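Local atomic coordinates of adhesion protein (PDB entry 7LM5), a protein that probably binds zinc ions outside the cell as the solute-binding component of an ATP-binding cassette transporter for zinc uptake. Residues Lys14-Val19 against Asp63-Val68; Tyr69-Leu74 against Val92-Glu97; Asp129-Gly134 against Lys165-Thr170; Gln182-Thr187 against Gly200-Gly205. The protein carries 1 engineered substitution. All blocks are in the same frame, centred on the assembly; numbering follows the deposited sequence.

Contact 1: Lys14-Val19 against Asp63-Val68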
# COMPACT_ATOMS: atom_id res chain seq x y z
N LYS A 14 -12.53 -8.61 -24.81
CA LYS A 14 -11.36 -7.80 -24.50
C LYS A 14 -10.29 -8.58 -23.75
O LYS A 14 -9.28 -7.99 -23.35
CB LYS A 14 -11.76 -6.56 -23.68
CG LYS A 14 -12.93 -5.77 -24.25
CD LYS A 14 -13.07 -4.44 -23.53
CE LYS A 14 -14.43 -3.82 -23.77
NZ LYS A 14 -15.51 -4.60 -23.09
N GLY A 15 -10.49 -9.88 -23.55
CA GLY A 15 -9.56 -10.68 -22.78
C GLY A 15 -10.17 -11.16 -21.48
O GLY A 15 -11.38 -11.41 -21.41
N MET A 16 -9.35 -11.31 -20.44
CA MET A 16 -9.86 -11.71 -19.14
C MET A 16 -10.52 -10.52 -18.44
O MET A 16 -10.06 -9.38 -18.55
CB MET A 16 -8.73 -12.25 -18.26
CG MET A 16 -8.12 -13.56 -18.73
SD MET A 16 -7.00 -14.27 -17.51
CE MET A 16 -5.79 -12.95 -17.35
N LYS A 17 -11.61 -10.81 -17.73
CA LYS A 17 -12.26 -9.81 -16.88
C LYS A 17 -11.62 -9.89 -15.50
O LYS A 17 -11.88 -10.82 -14.73
CB LYS A 17 -13.76 -10.06 -16.81
CG LYS A 17 -14.48 -9.85 -18.13
CD LYS A 17 -15.96 -10.16 -18.02
CE LYS A 17 -16.18 -11.62 -17.65
NZ LYS A 17 -17.63 -11.95 -17.54
N ILE A 18 -10.76 -8.92 -15.18
CA ILE A 18 -9.99 -8.90 -13.95
C ILE A 18 -10.54 -7.80 -13.05
O ILE A 18 -10.75 -6.66 -13.50
CB ILE A 18 -8.49 -8.68 -14.22
CG1 ILE A 18 -7.98 -9.71 -15.24
CG2 ILE A 18 -7.70 -8.76 -12.93
CD1 ILE A 18 -6.54 -9.50 -15.64
N VAL A 19 -10.78 -8.13 -11.78
CA VAL A 19 -11.26 -7.18 -10.79
C VAL A 19 -10.24 -7.11 -9.66
O VAL A 19 -9.69 -8.13 -9.24
CB VAL A 19 -12.65 -7.58 -10.25
CG1 VAL A 19 -13.20 -6.50 -9.35
CG2 VAL A 19 -13.61 -7.85 -11.39
N ASP A 63 -18.43 -13.33 -11.03
CA ASP A 63 -18.69 -13.28 -12.46
C ASP A 63 -17.45 -12.94 -13.28
O ASP A 63 -17.53 -12.91 -14.51
CB ASP A 63 -19.80 -12.27 -12.76
CG ASP A 63 -21.16 -12.74 -12.29
OD1 ASP A 63 -21.47 -13.94 -12.47
OD2 ASP A 63 -21.91 -11.92 -11.73
N ALA A 64 -16.32 -12.68 -12.63
CA ALA A 64 -15.09 -12.33 -13.31
C ALA A 64 -14.18 -13.55 -13.44
O ALA A 64 -14.37 -14.57 -12.79
CB ALA A 64 -14.35 -11.22 -12.56
N ASP A 65 -13.18 -13.42 -14.32
CA ASP A 65 -12.23 -14.50 -14.53
C ASP A 65 -11.16 -14.53 -13.44
O ASP A 65 -10.80 -15.60 -12.95
CB ASP A 65 -11.58 -14.37 -15.91
CG ASP A 65 -12.59 -14.42 -17.03
OD1 ASP A 65 -13.53 -15.24 -16.96
OD2 ASP A 65 -12.44 -13.64 -18.00
N VAL A 66 -10.65 -13.36 -13.07
CA VAL A 66 -9.56 -13.25 -12.10
C VAL A 66 -9.90 -12.14 -11.11
O VAL A 66 -10.35 -11.06 -11.51
CB VAL A 66 -8.21 -12.97 -12.79
CG1 VAL A 66 -7.13 -12.69 -11.77
CG2 VAL A 66 -7.81 -14.14 -13.68
N PHE A 67 -9.68 -12.41 -9.83
CA PHE A 67 -9.77 -11.40 -8.78
C PHE A 67 -8.44 -11.35 -8.04
O PHE A 67 -7.96 -12.38 -7.55
CB PHE A 67 -10.91 -11.70 -7.80
CG PHE A 67 -10.91 -10.80 -6.60
CD1 PHE A 67 -11.23 -9.46 -6.72
CD2 PHE A 67 -10.60 -11.30 -5.35
CE1 PHE A 67 -11.23 -8.63 -5.61
CE2 PHE A 67 -10.60 -10.48 -4.23
CZ PHE A 67 -10.91 -9.14 -4.37
N VAL A 68 -7.85 -10.16 -7.96
CA VAL A 68 -6.54 -9.96 -7.35
C VAL A 68 -6.71 -9.05 -6.14
O VAL A 68 -7.33 -7.98 -6.24
CB VAL A 68 -5.53 -9.36 -8.34
CG1 VAL A 68 -4.12 -9.43 -7.77
CG2 VAL A 68 -5.61 -10.08 -9.68

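Contact 2: Tyr69-Leu74 against Val92-Glu97. With ZN (zinc ion), chain E.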
# COMPACT_ATOMS: atom_id res chain seq x y z
N TYR A 69 -6.18 -9.48 -5.00
CA TYR A 69 -6.14 -8.66 -3.80
C TYR A 69 -4.73 -8.67 -3.23
O TYR A 69 -3.88 -9.48 -3.62
CB TYR A 69 -7.16 -9.16 -2.75
CG TYR A 69 -6.80 -10.47 -2.09
CD1 TYR A 69 -7.04 -11.68 -2.72
CD2 TYR A 69 -6.24 -10.50 -0.82
CE1 TYR A 69 -6.72 -12.88 -2.12
CE2 TYR A 69 -5.92 -11.69 -0.20
CZ TYR A 69 -6.16 -12.88 -0.86
OH TYR A 69 -5.84 -14.07 -0.25
N HIS A 70 -4.47 -7.75 -2.31
CA HIS A 70 -3.12 -7.54 -1.79
C HIS A 70 -2.69 -8.67 -0.86
O HIS A 70 -1.77 -9.43 -1.19
CB HIS A 70 -3.03 -6.20 -1.06
CG HIS A 70 -1.68 -5.92 -0.48
ND1 HIS A 70 -0.52 -5.99 -1.22
CD2 HIS A 70 -1.31 -5.57 0.77
CE1 HIS A 70 0.51 -5.70 -0.45
NE2 HIS A 70 0.06 -5.43 0.76
N SER A 71 -3.34 -8.79 0.29
CA SER A 71 -2.89 -9.73 1.31
C SER A 71 -4.05 -10.05 2.24
O SER A 71 -5.00 -9.27 2.38
CB SER A 71 -1.71 -9.18 2.11
OG SER A 71 -1.32 -10.07 3.14
N HIS A 72 -3.96 -11.22 2.88
CA HIS A 72 -4.95 -11.58 3.89
C HIS A 72 -4.83 -10.71 5.13
O HIS A 72 -5.78 -10.66 5.93
CB HIS A 72 -4.81 -13.06 4.27
CG HIS A 72 -3.53 -13.39 4.97
ND1 HIS A 72 -2.39 -13.77 4.30
CD2 HIS A 72 -3.22 -13.41 6.29
CE1 HIS A 72 -1.42 -14.00 5.17
NE2 HIS A 72 -1.90 -13.79 6.38
N THR A 73 -3.69 -10.04 5.32
CA THR A 73 -3.51 -9.11 6.42
C THR A 73 -4.18 -7.76 6.17
O THR A 73 -4.18 -6.91 7.06
CB THR A 73 -2.02 -8.89 6.69
OG1 THR A 73 -1.39 -8.36 5.51
CG2 THR A 73 -1.35 -10.20 7.07
N LEU A 74 -4.74 -7.55 4.97
CA LEU A 74 -5.46 -6.32 4.67
C LEU A 74 -6.91 -6.63 4.31
O LEU A 74 -7.81 -6.43 5.13
CB LEU A 74 -4.78 -5.56 3.53
CG LEU A 74 -5.37 -4.19 3.19
CD1 LEU A 74 -5.28 -3.25 4.39
CD2 LEU A 74 -4.68 -3.59 1.98
N VAL A 92 -9.01 -16.54 -7.57
CA VAL A 92 -8.58 -15.50 -6.64
C VAL A 92 -7.07 -15.57 -6.49
O VAL A 92 -6.50 -16.64 -6.24
CB VAL A 92 -9.28 -15.68 -5.28
CG1 VAL A 92 -9.04 -14.47 -4.40
CG2 VAL A 92 -10.77 -15.92 -5.49
N LEU A 93 -6.41 -14.42 -6.65
CA LEU A 93 -4.96 -14.33 -6.59
C LEU A 93 -4.56 -13.35 -5.49
O LEU A 93 -5.02 -12.21 -5.47
CB LEU A 93 -4.37 -13.88 -7.93
CG LEU A 93 -4.80 -14.63 -9.19
CD1 LEU A 93 -4.08 -14.06 -10.40
CD2 LEU A 93 -4.54 -16.12 -9.06
N GLU A 94 -3.70 -13.81 -4.58
CA GLU A 94 -3.13 -12.96 -3.54
C GLU A 94 -1.84 -12.35 -4.08
O GLU A 94 -0.84 -13.05 -4.25
CB GLU A 94 -2.88 -13.77 -2.27
CG GLU A 94 -2.50 -12.93 -1.06
CD GLU A 94 -2.33 -13.77 0.19
OE1 GLU A 94 -2.35 -15.02 0.07
OE2 GLU A 94 -2.18 -13.20 1.29
N ALA A 95 -1.87 -11.04 -4.35
CA ALA A 95 -0.77 -10.39 -5.05
C ALA A 95 0.53 -10.40 -4.26
O ALA A 95 1.60 -10.24 -4.86
CB ALA A 95 -1.15 -8.95 -5.40
N SER A 96 0.48 -10.58 -2.95
CA SER A 96 1.68 -10.54 -2.11
C SER A 96 2.01 -11.90 -1.50
O SER A 96 2.69 -11.96 -0.47
CB SER A 96 1.52 -9.50 -1.01
OG SER A 96 0.51 -9.87 -0.10
N GLU A 97 1.55 -12.99 -2.12
CA GLU A 97 1.87 -14.32 -1.61
C GLU A 97 3.36 -14.59 -1.75
O GLU A 97 3.92 -14.48 -2.85
CB GLU A 97 1.06 -15.38 -2.34
CG GLU A 97 1.29 -16.79 -1.82
CD GLU A 97 0.51 -17.84 -2.59
OE1 GLU A 97 -0.12 -17.48 -3.61
OE2 GLU A 97 0.53 -19.02 -2.18
ZN ZN E . -2.13 -15.00 2.48
O HOH W 1 -4.17 -15.52 2.23
O HOH W 2 -0.09 -14.57 2.32

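Contact 3: Asp129-Gly134 against Lys165-Thr170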
# COMPACT_ATOMS: atom_id res chain seq x y z
N ASP A 129 6.97 0.84 -0.48
CA ASP A 129 8.39 0.61 -0.74
C ASP A 129 8.57 0.35 -2.22
O ASP A 129 8.00 -0.62 -2.74
CB ASP A 129 8.90 -0.57 0.08
CG ASP A 129 10.40 -0.78 -0.05
OD1 ASP A 129 11.06 -0.05 -0.82
OD2 ASP A 129 10.93 -1.69 0.62
N PRO A 130 9.32 1.18 -2.95
CA PRO A 130 9.47 0.95 -4.40
C PRO A 130 10.02 -0.43 -4.74
O PRO A 130 9.62 -1.02 -5.75
CB PRO A 130 10.44 2.07 -4.82
CG PRO A 130 10.25 3.14 -3.80
CD PRO A 130 9.99 2.42 -2.51
N GLU A 131 10.92 -0.96 -3.91
CA GLU A 131 11.46 -2.29 -4.16
C GLU A 131 10.38 -3.36 -3.99
O GLU A 131 10.22 -4.23 -4.85
CB GLU A 131 12.64 -2.56 -3.22
CG GLU A 131 13.70 -3.49 -3.79
CD GLU A 131 14.68 -2.78 -4.70
OE1 GLU A 131 14.40 -1.64 -5.13
OE2 GLU A 131 15.75 -3.36 -4.98
N LYS A 132 9.62 -3.29 -2.90
CA LYS A 132 8.57 -4.27 -2.65
C LYS A 132 7.38 -4.08 -3.58
O LYS A 132 6.63 -5.04 -3.81
CB LYS A 132 8.11 -4.19 -1.20
CG LYS A 132 9.10 -4.80 -0.22
CD LYS A 132 8.66 -4.60 1.22
CE LYS A 132 9.41 -5.53 2.15
NZ LYS A 132 10.88 -5.46 1.92
N ALA A 133 7.18 -2.88 -4.12
CA ALA A 133 6.15 -2.69 -5.14
C ALA A 133 6.50 -3.46 -6.41
O ALA A 133 5.64 -4.08 -7.03
CB ALA A 133 5.96 -1.21 -5.44
N GLY A 134 7.78 -3.43 -6.80
CA GLY A 134 8.21 -4.22 -7.94
C GLY A 134 8.19 -5.71 -7.68
O GLY A 134 7.98 -6.51 -8.60
N LYS A 165 11.98 0.56 -13.43
CA LYS A 165 11.68 1.95 -13.08
C LYS A 165 11.55 2.13 -11.57
O LYS A 165 11.81 3.23 -11.06
CB LYS A 165 10.40 2.40 -13.79
CG LYS A 165 10.55 2.51 -15.30
CD LYS A 165 9.22 2.79 -15.98
CE LYS A 165 9.40 2.99 -17.47
NZ LYS A 165 10.07 1.83 -18.12
N ALA A 166 11.16 1.09 -10.85
CA ALA A 166 11.08 1.19 -9.39
C ALA A 166 12.46 1.18 -8.76
O ALA A 166 12.72 1.91 -7.80
CB ALA A 166 10.22 0.05 -8.83
N GLN A 167 13.37 0.35 -9.29
CA GLN A 167 14.73 0.32 -8.76
C GLN A 167 15.49 1.59 -9.10
O GLN A 167 16.39 1.99 -8.35
CB GLN A 167 15.47 -0.91 -9.29
CG GLN A 167 14.88 -2.23 -8.80
CD GLN A 167 15.54 -3.44 -9.43
OE1 GLN A 167 16.32 -3.32 -10.38
NE2 GLN A 167 15.24 -4.62 -8.91
N GLU A 168 15.15 2.24 -10.22
CA GLU A 168 15.74 3.54 -10.53
C GLU A 168 15.13 4.64 -9.67
O GLU A 168 15.81 5.64 -9.39
CB GLU A 168 15.56 3.85 -12.01
CG GLU A 168 16.37 2.95 -12.92
CD GLU A 168 15.86 2.93 -14.34
OE1 GLU A 168 14.97 3.73 -14.67
OE2 GLU A 168 16.36 2.10 -15.13
N LEU A 169 13.88 4.48 -9.25
CA LEU A 169 13.29 5.43 -8.31
C LEU A 169 13.95 5.31 -6.94
O LEU A 169 14.13 6.32 -6.24
CB LEU A 169 11.78 5.19 -8.20
CG LEU A 169 11.04 6.10 -7.23
CD1 LEU A 169 11.27 7.55 -7.60
CD2 LEU A 169 9.56 5.78 -7.19
N THR A 170 14.32 4.10 -6.54
CA THR A 170 15.02 3.91 -5.27
C THR A 170 16.42 4.50 -5.32
O THR A 170 16.83 5.21 -4.40
CB THR A 170 15.07 2.42 -4.92
OG1 THR A 170 13.75 1.88 -4.90
CG2 THR A 170 15.72 2.22 -3.56

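Contact 4: Gln182-Thr187 against Gly200-Gly205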
# COMPACT_ATOMS: atom_id res chain seq x y z
N GLN A 182 17.08 15.48 9.27
CA GLN A 182 15.93 14.96 9.98
C GLN A 182 15.49 13.65 9.33
O GLN A 182 15.12 13.64 8.15
CB GLN A 182 14.78 15.97 9.98
CG GLN A 182 13.47 15.44 10.55
CD GLN A 182 13.54 15.15 12.04
OE1 GLN A 182 14.08 14.13 12.46
NE2 GLN A 182 12.98 16.05 12.84
N LYS A 183 15.56 12.56 10.08
CA LYS A 183 15.14 11.25 9.59
C LYS A 183 13.90 10.74 10.30
O LYS A 183 13.57 9.55 10.19
CB LYS A 183 16.28 10.24 9.73
CG LYS A 183 17.57 10.68 9.05
CD LYS A 183 18.56 9.53 8.94
CE LYS A 183 19.91 10.01 8.42
NZ LYS A 183 19.80 10.73 7.12
N THR A 184 13.19 11.61 11.02
CA THR A 184 12.00 11.24 11.77
C THR A 184 10.81 12.04 11.26
O THR A 184 10.90 13.27 11.12
CB THR A 184 12.20 11.48 13.27
OG1 THR A 184 13.23 10.61 13.76
CG2 THR A 184 10.91 11.20 14.03
N PHE A 185 9.70 11.36 10.98
CA PHE A 185 8.49 12.01 10.51
C PHE A 185 7.28 11.30 11.10
O PHE A 185 7.34 10.14 11.51
CB PHE A 185 8.42 12.03 8.98
CG PHE A 185 8.30 10.67 8.34
CD1 PHE A 185 9.39 9.82 8.28
CD2 PHE A 185 7.10 10.26 7.79
CE1 PHE A 185 9.28 8.57 7.69
CE2 PHE A 185 6.98 9.01 7.20
CZ PHE A 185 8.08 8.17 7.15
N VAL A 186 6.16 12.03 11.15
CA VAL A 186 4.92 11.55 11.74
C VAL A 186 3.81 11.68 10.71
O VAL A 186 3.67 12.73 10.07
CB VAL A 186 4.55 12.33 13.02
CG1 VAL A 186 3.24 11.82 13.60
CG2 VAL A 186 5.68 12.22 14.04
N THR A 187 3.03 10.61 10.53
CA THR A 187 1.96 10.57 9.55
C THR A 187 0.63 10.27 10.23
O THR A 187 0.57 9.91 11.40
CB THR A 187 2.25 9.54 8.46
OG1 THR A 187 2.40 8.24 9.05
CG2 THR A 187 3.53 9.90 7.72
N GLY A 200 16.24 4.27 5.60
CA GLY A 200 16.84 4.54 6.90
C GLY A 200 16.17 5.65 7.67
O GLY A 200 16.85 6.44 8.34
N LEU A 201 14.85 5.74 7.60
CA LEU A 201 14.09 6.77 8.29
C LEU A 201 13.34 6.17 9.47
O LEU A 201 13.16 4.95 9.57
CB LEU A 201 13.10 7.45 7.34
CG LEU A 201 13.66 7.95 6.01
CD1 LEU A 201 12.54 8.51 5.13
CD2 LEU A 201 14.74 9.00 6.24
N ASN A 202 12.92 7.04 10.38
CA ASN A 202 12.11 6.66 11.53
C ASN A 202 10.74 7.33 11.41
O ASN A 202 10.65 8.50 11.05
CB ASN A 202 12.78 7.06 12.84
CG ASN A 202 14.17 6.46 12.98
OD1 ASN A 202 14.33 5.30 13.36
ND2 ASN A 202 15.19 7.26 12.69
N GLN A 203 9.69 6.57 11.72
CA GLN A 203 8.34 7.07 11.56
C GLN A 203 7.51 6.70 12.78
O GLN A 203 7.79 5.72 13.48
CB GLN A 203 7.68 6.50 10.29
CG GLN A 203 7.60 4.98 10.23
CD GLN A 203 6.41 4.42 11.00
OE1 GLN A 203 5.35 5.04 11.08
NE2 GLN A 203 6.59 3.23 11.58
N LEU A 204 6.48 7.51 13.04
CA LEU A 204 5.46 7.18 14.02
C LEU A 204 4.11 7.57 13.44
O LEU A 204 3.96 8.67 12.90
CB LEU A 204 5.69 7.89 15.36
CG LEU A 204 4.67 7.52 16.44
CD1 LEU A 204 4.74 6.04 16.76
CD2 LEU A 204 4.86 8.36 17.69
N GLY A 205 3.14 6.67 13.54
CA GLY A 205 1.79 6.94 13.07
C GLY A 205 0.90 7.37 14.23
O GLY A 205 0.94 6.78 15.31
O HOH W 3 3.79 5.90 9.30

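Contact 1: Lys14-Val19 against Asp63-Val68
Lys17-Val19 and Val66-Val68 run as neighbouring parallel strands, their short axes 4.8 Å apart and inclined by 22°, with Ile18 paired to Val66 and Val19 to Phe67. Regular bonds from Val19 N to Val66 O and from Val68 N to Val19 O, each 3.0 Å long, join this paired part. Just ahead of it the regular pattern gives way to a shared acceptor: Lys17 O takes two successive amides, Asp65 N at 2.9 Å and Val66 N at 3.3 Å. The Asp65 side chain completes the grip on Lys17: its CG lies beside its own backbone N (chi1 -60°), and OD2 accepts a hydrogen bond from Lys17 N on its anti side, with the donor tilted well out of the carboxylate plane, over 3.0 Å and almost straight (170°). The Lys17 chain, bent at its third torsion, brings NZ to within 3.2 Å of Asp63 O, a carbonyl rather than a carboxylate partner. Ile18 lies alongside Val66 and Val68 on one face of the sheet, and the thioether sulfur SD of Met16 approaches Val66 CG2 at 3.9 Å. On the other face Val19 CG2 meets Ala64 CB at 3.6 Å. These are the two inner strands of a four-stranded parallel sheet, flanked by strands 38-41 and 91-94; helix 23-33 packs on Ile18 and Val68, while helix 130-147 reaches Met16 and Val66.

Contact 2: Tyr69-Leu74 against Val92-Glu97
His72 and Glu94 grip one zinc ion where two neighbouring strands of a parallel sheet run out into loops, an example of strand ends supplying a metal site. The Glu94 carboxylate chelates with both oxygens, OE2 at 2.2 Å from zinc and OE1 at 2.4 Å, while His72 ND1 binds from the edge of its ring, also 2.2 Å from the metal; two waters complete the five atoms seen around it. Ring and carboxylate are turned steeply against each other, their planes 73° apart; OE2 lies at the imidazole edge near ND1, but both atoms are committed to the zinc and are not hydrogen-bonded to each other. The same OE2 also accepts from His72 N over 3.1 Å, from above the carboxylate plane, a bond that helps fix the carboxylate's rotation. Tyr69 is set quite differently: its ring is only 16° from the carboxylate plane, and Glu94 CA stands over one ring face, 4.1 Å from the centroid, as a CH-pi contact. With chi1 at 71°, Tyr69 CG lies between the backbone N and the carbonyl carbon, which carries the ring across toward Glu94, while Val92 CG1 touches CE1 at the ring edge, 3.6 Å away. Backbone bonds Tyr69 N to Leu93 O and Ala95 N to Tyr69 O, the latter 2.6 Å, continue the strand pairing into the turn Glu94-Glu97. His70 is held from outside by Glu136 and by the carbonyl of Pro124; its own carbonyl oxygen receives Ser96 OG at 2.6 Å, the hydroxyl sitting above the carbonyl plane.

Contact 3: Asp129-Gly134 against Lys165-Thr170
Thr170 turns its hydroxyl back beside its own backbone N (chi1 -56°), which directs OG1 at once to Ala166 O, one helical turn earlier, and to Pro130 on the facing helix. The bond from Thr170 OG1 to Ala166 O is 3.1 Å; Thr170 N uses the same carbonyl from the other face of its plane, so the oxygen is held twice. Pro130 CB presses on this internally bonded hydroxyl, 3.3 Å from OG1. Glu131, bent at its second torsion (chi2 82°), folds its carboxylate over toward the partner helix instead of extending it, bringing OE1 to 3.6 Å from Thr170 OG1 and close to Gln167 CG, the Glu131 and Gln167 chains crossing at a slant. The carboxylate and the Gln167 amide approach without bonding. The helices run almost exactly antiparallel (172°) with axes 8.4 Å apart, a closeness allowed by the small Ala166, whose CB rests 3.3 Å from Pro130 O; at the margin Pro130 CG comes to 4.4 Å from Leu169 CD2. Asp129 is the N-cap of the first helix, its OD1 accepting from Glu131 N at 3.2 Å from above the carboxylate plane, while OD2 forms a salt bridge with Arg198. The contact thus packs the first turn of helix 130-147 against the middle of the long helix 152-178. Helix 273-288 meets both sides through Met281, which touches Pro130 and Leu169, and helix 193-198 borders Asp129, Glu131 and Lys132.

Contact 4: Gln182-Thr187 against Gly200-Gly205
Lys183 to Thr187 and Asn202 to Gly205 are joined first by backbone hydrogen bonds. Asn202 N meets Lys183 O at 2.6 Å, Phe185 N follows onto Asn202 O, and Leu204 N to Phe185 O and Thr187 N to Leu204 O close the series at 3.2 Å each. Weaker CA-H...O contacts lie between them, as from Thr184 CA to Asn202 O at 3.1 Å. The aromatic contact comes next: with chi1 65° the Phe185 ring leans across toward the second strand, and Gln203 CB sits over one face as a CH-pi contact, 3.9 Å from the centroid. Leu201 CB touches the ring's edge, 4.0 Å from CE1. The two parallel strands belong to a beta-alpha-beta crossover through helix 193-198, whose Ala196 packs against Phe185, Leu201 and Gln203; strand 202-205 is an edge strand of its four-stranded sheet. Opposite this face Thr184, Val186 and Leu204 meet Phe226 of helix 217-229. Polar side chains are linked through water. One water donates to Thr187 OG1 at 2.7 Å and to Gln203 OE1 at 2.5 Å, while Thr187 OG1 is also hydrogen-bonded to the carbonyl oxygen of His189, a residue that binds a zinc ion.

Overall arrangement
Contacts 1 and 2 belong to one parallel sheet and touch directly, with Phe67 O probably bonded to Leu93 N (2.7 Å); their centres are 16 Å apart. Contact 4 lies in the second sheet, on the opposite side of the chain's centre, its centre about 39 Å from that of contact 1. Contact 3, centred about 19 Å from contact 2 and 20 Å from contact 4, touches neither; its helix 152-178 leads on to strand 184-187. Besides the zinc held in contact 2, an ion is bound by His125, His189 and Glu264. Contacts 2 and 4 flank this ligand set from opposite sides of the chain's centre: the side chains of His70 and Thr187 each lie about 9 Å from a bound zinc ion, probably this one.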